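Local coordinates for WbmS, polysaccharide deacetylase involved in O-antigen biosynthesis (Bordetella bronchiseptica, PDB 3HFT), which probably removes acetyl groups from a polysaccharide during O-antigen biosynthesis, with the help of a bound zinc ion, at residues W47-D50 against F51-Q54. Residues are numbered along the deposited sequence; the frame is centred on the assembly and turned at random.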
ATOM      1  N   TRP A  47     -19.202   7.440  -7.849  1.00 34.58           N
ATOM      2  CA  TRP A  47     -20.259   7.623  -8.847  1.00 33.67           C
ATOM      3  C   TRP A  47     -21.683   7.602  -8.298  1.00 34.34           C
ATOM      4  O   TRP A  47     -22.622   7.337  -9.033  1.00 35.27           O
ATOM      5  CB  TRP A  47     -20.107   6.605 -10.007  1.00 35.40           C
ATOM      6  CG  TRP A  47     -18.743   6.707 -10.646  1.00 34.38           C
ATOM      7  CD1 TRP A  47     -18.368   7.577 -11.625  1.00 35.89           C
ATOM      8  CD2 TRP A  47     -17.562   5.971 -10.290  1.00 33.59           C
ATOM      9  NE1 TRP A  47     -17.042   7.419 -11.909  1.00 34.61           N
ATOM     10  CE2 TRP A  47     -16.517   6.443 -11.111  1.00 39.73           C
ATOM     11  CE3 TRP A  47     -17.282   4.966  -9.349  1.00 38.49           C
ATOM     12  CZ2 TRP A  47     -15.216   5.942 -11.040  1.00 38.50           C
ATOM     13  CZ3 TRP A  47     -15.982   4.464  -9.282  1.00 37.76           C
ATOM     14  CH2 TRP A  47     -14.974   4.956 -10.125  1.00 39.49           C
ATOM     15  N   ALA A  48     -21.859   7.909  -7.019  1.00 32.93           N
ATOM     16  CA  ALA A  48     -23.207   7.985  -6.440  1.00 33.44           C
ATOM     17  C   ALA A  48     -24.106   8.983  -7.170  1.00 33.04           C
ATOM     18  O   ALA A  48     -23.685  10.067  -7.575  1.00 32.28           O
ATOM     19  CB  ALA A  48     -23.110   8.361  -4.964  1.00 30.62           C
ATOM     20  N   ALA A  49     -25.373   8.628  -7.316  1.00 32.18           N
ATOM     21  CA  ALA A  49     -26.348   9.534  -7.846  1.00 29.59           C
ATOM     22  C   ALA A  49     -26.383  10.760  -6.926  1.00 32.11           C
ATOM     23  O   ALA A  49     -26.095  10.662  -5.747  1.00 30.45           O
ATOM     24  CB  ALA A  49     -27.744   8.850  -7.869  1.00 30.50           C
ATOM     25  N   ASP A  50     -26.784  11.903  -7.465  1.00 31.95           N
ATOM     26  CA  ASP A  50     -26.866  13.134  -6.701  1.00 32.58           C
ATOM     27  C   ASP A  50     -27.710  13.040  -5.432  1.00 32.64           C
ATOM     28  O   ASP A  50     -27.331  13.612  -4.416  1.00 32.83           O
ATOM     29  CB  ASP A  50     -27.398  14.266  -7.587  1.00 33.00           C
ATOM     30  CG  ASP A  50     -26.350  14.823  -8.540  1.00 35.95           C
ATOM     31  OD1 ASP A  50     -25.163  14.445  -8.501  1.00 36.86           O
ATOM     32  OD2 ASP A  50     -26.719  15.677  -9.354  1.00 34.68           O
ATOM     33  N   PHE A  51     -28.859  12.349  -5.465  1.00 34.03           N
ATOM     34  CA  PHE A  51     -29.714  12.302  -4.267  1.00 31.67           C
ATOM     35  C   PHE A  51     -29.012  11.529  -3.149  1.00 31.68           C
ATOM     36  O   PHE A  51     -29.136  11.858  -1.965  1.00 33.05           O
ATOM     37  CB  PHE A  51     -31.122  11.733  -4.564  1.00 31.82           C
ATOM     38  CG  PHE A  51     -31.163  10.249  -4.805  1.00 30.17           C
ATOM     39  CD1 PHE A  51     -30.948   9.731  -6.075  1.00 33.89           C
ATOM     40  CD2 PHE A  51     -31.520   9.374  -3.784  1.00 35.02           C
ATOM     41  CE1 PHE A  51     -31.001   8.367  -6.310  1.00 35.10           C
ATOM     42  CE2 PHE A  51     -31.600   8.009  -4.010  1.00 32.60           C
ATOM     43  CZ  PHE A  51     -31.331   7.498  -5.270  1.00 32.62           C
ATOM     44  N   VAL A  52     -28.237  10.523  -3.535  1.00 31.88           N
ATOM     45  CA  VAL A  52     -27.447   9.740  -2.587  1.00 31.51           C
ATOM     46  C   VAL A  52     -26.310  10.590  -2.007  1.00 32.41           C
ATOM     47  O   VAL A  52     -26.109  10.606  -0.802  1.00 32.84           O
ATOM     48  CB  VAL A  52     -26.907   8.457  -3.249  1.00 28.31           C
ATOM     49  CG1 VAL A  52     -25.876   7.727  -2.338  1.00 31.00           C
ATOM     50  CG2 VAL A  52     -28.068   7.533  -3.636  1.00 32.34           C
ATOM     51  N   LEU A  53     -25.571  11.300  -2.860  1.00 32.61           N
ATOM     52  CA  LEU A  53     -24.469  12.140  -2.372  1.00 31.41           C
ATOM     53  C   LEU A  53     -25.035  13.254  -1.500  1.00 31.94           C
ATOM     54  O   LEU A  53     -24.499  13.535  -0.426  1.00 33.34           O
ATOM     55  CB  LEU A  53     -23.645  12.706  -3.548  1.00 30.79           C
ATOM     56  CG  LEU A  53     -22.526  13.691  -3.192  1.00 33.61           C
ATOM     57  CD1 LEU A  53     -21.556  13.102  -2.171  1.00 30.40           C
ATOM     58  CD2 LEU A  53     -21.791  14.095  -4.462  1.00 32.57           C
ATOM     59  N   GLN A  54     -26.154  13.847  -1.921  1.00 32.97           N
ATOM     60  CA  GLN A  54     -26.765  14.912  -1.122  1.00 33.41           C
ATOM     61  C   GLN A  54     -27.128  14.463   0.284  1.00 31.04           C
ATOM     62  O   GLN A  54     -26.981  15.212   1.240  1.00 32.07           O
ATOM     63  CB  GLN A  54     -28.009  15.490  -1.780  1.00 35.34           C
ATOM     64  CG  GLN A  54     -28.523  16.742  -1.018  1.00 41.27           C
ATOM     65  CD  GLN A  54     -27.551  17.904  -1.103  1.00 39.86           C
ATOM     66  OE1 GLN A  54     -27.217  18.329  -2.197  1.00 49.45           O
ATOM     67  NE2 GLN A  54     -27.081  18.409   0.039  1.00 41.92           N
TER
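Ala-49 and Phe-51 meet at the start of helix 50-63, where the loop leaving strand 39-44 turns into the helix and Ala-49 takes the N-cap position. This is the first junction of a beta-alpha-beta crossover, strand 39-44, helix 50-63 and strand 67-71, whose two strands are parallel neighbours in the central sheet of the polysaccharide deacetylase fold. The ring of Phe-51 lies back over the loop: with CG set between the backbone N and the carbonyl carbon (chi1 73°), its CE1 comes within 3.6 Å of Ala-49 CB, the methyl approaching the ring obliquely. Val-52, next in the helix, places CG2 over one face of that ring, 3.5 Å above its plane and shifted toward the rim. The other branch of Val-52, CG1, lies anti to its backbone N and reaches the methyl of Ala-48, CB to CG1 3.9 Å. Pro-209 and Tyr-213 of helix 209-214 continue this apolar patch, Tyr-213 meeting Phe-51 edge-to-face. The polar side chains are directed elsewhere: Asp-50 OD1 is hydrogen-bonded to Thr-75 OG1, and Gln-54 NE2 to Asp-58 OD1. Asp-46, which binds the zinc ion with His-92 and His-127, lies in the same loop, just ahead of Trp-47; the side chain of Ala-48 is about 10 Å from the metal. Two backbone bonds close the first turn: Gln-54 N gives a hydrogen bond to Asp-50 O at 2.8 Å, and Leu-53 N gives one to Ala-49 O at 3.0 Å, nearly straight at 165°.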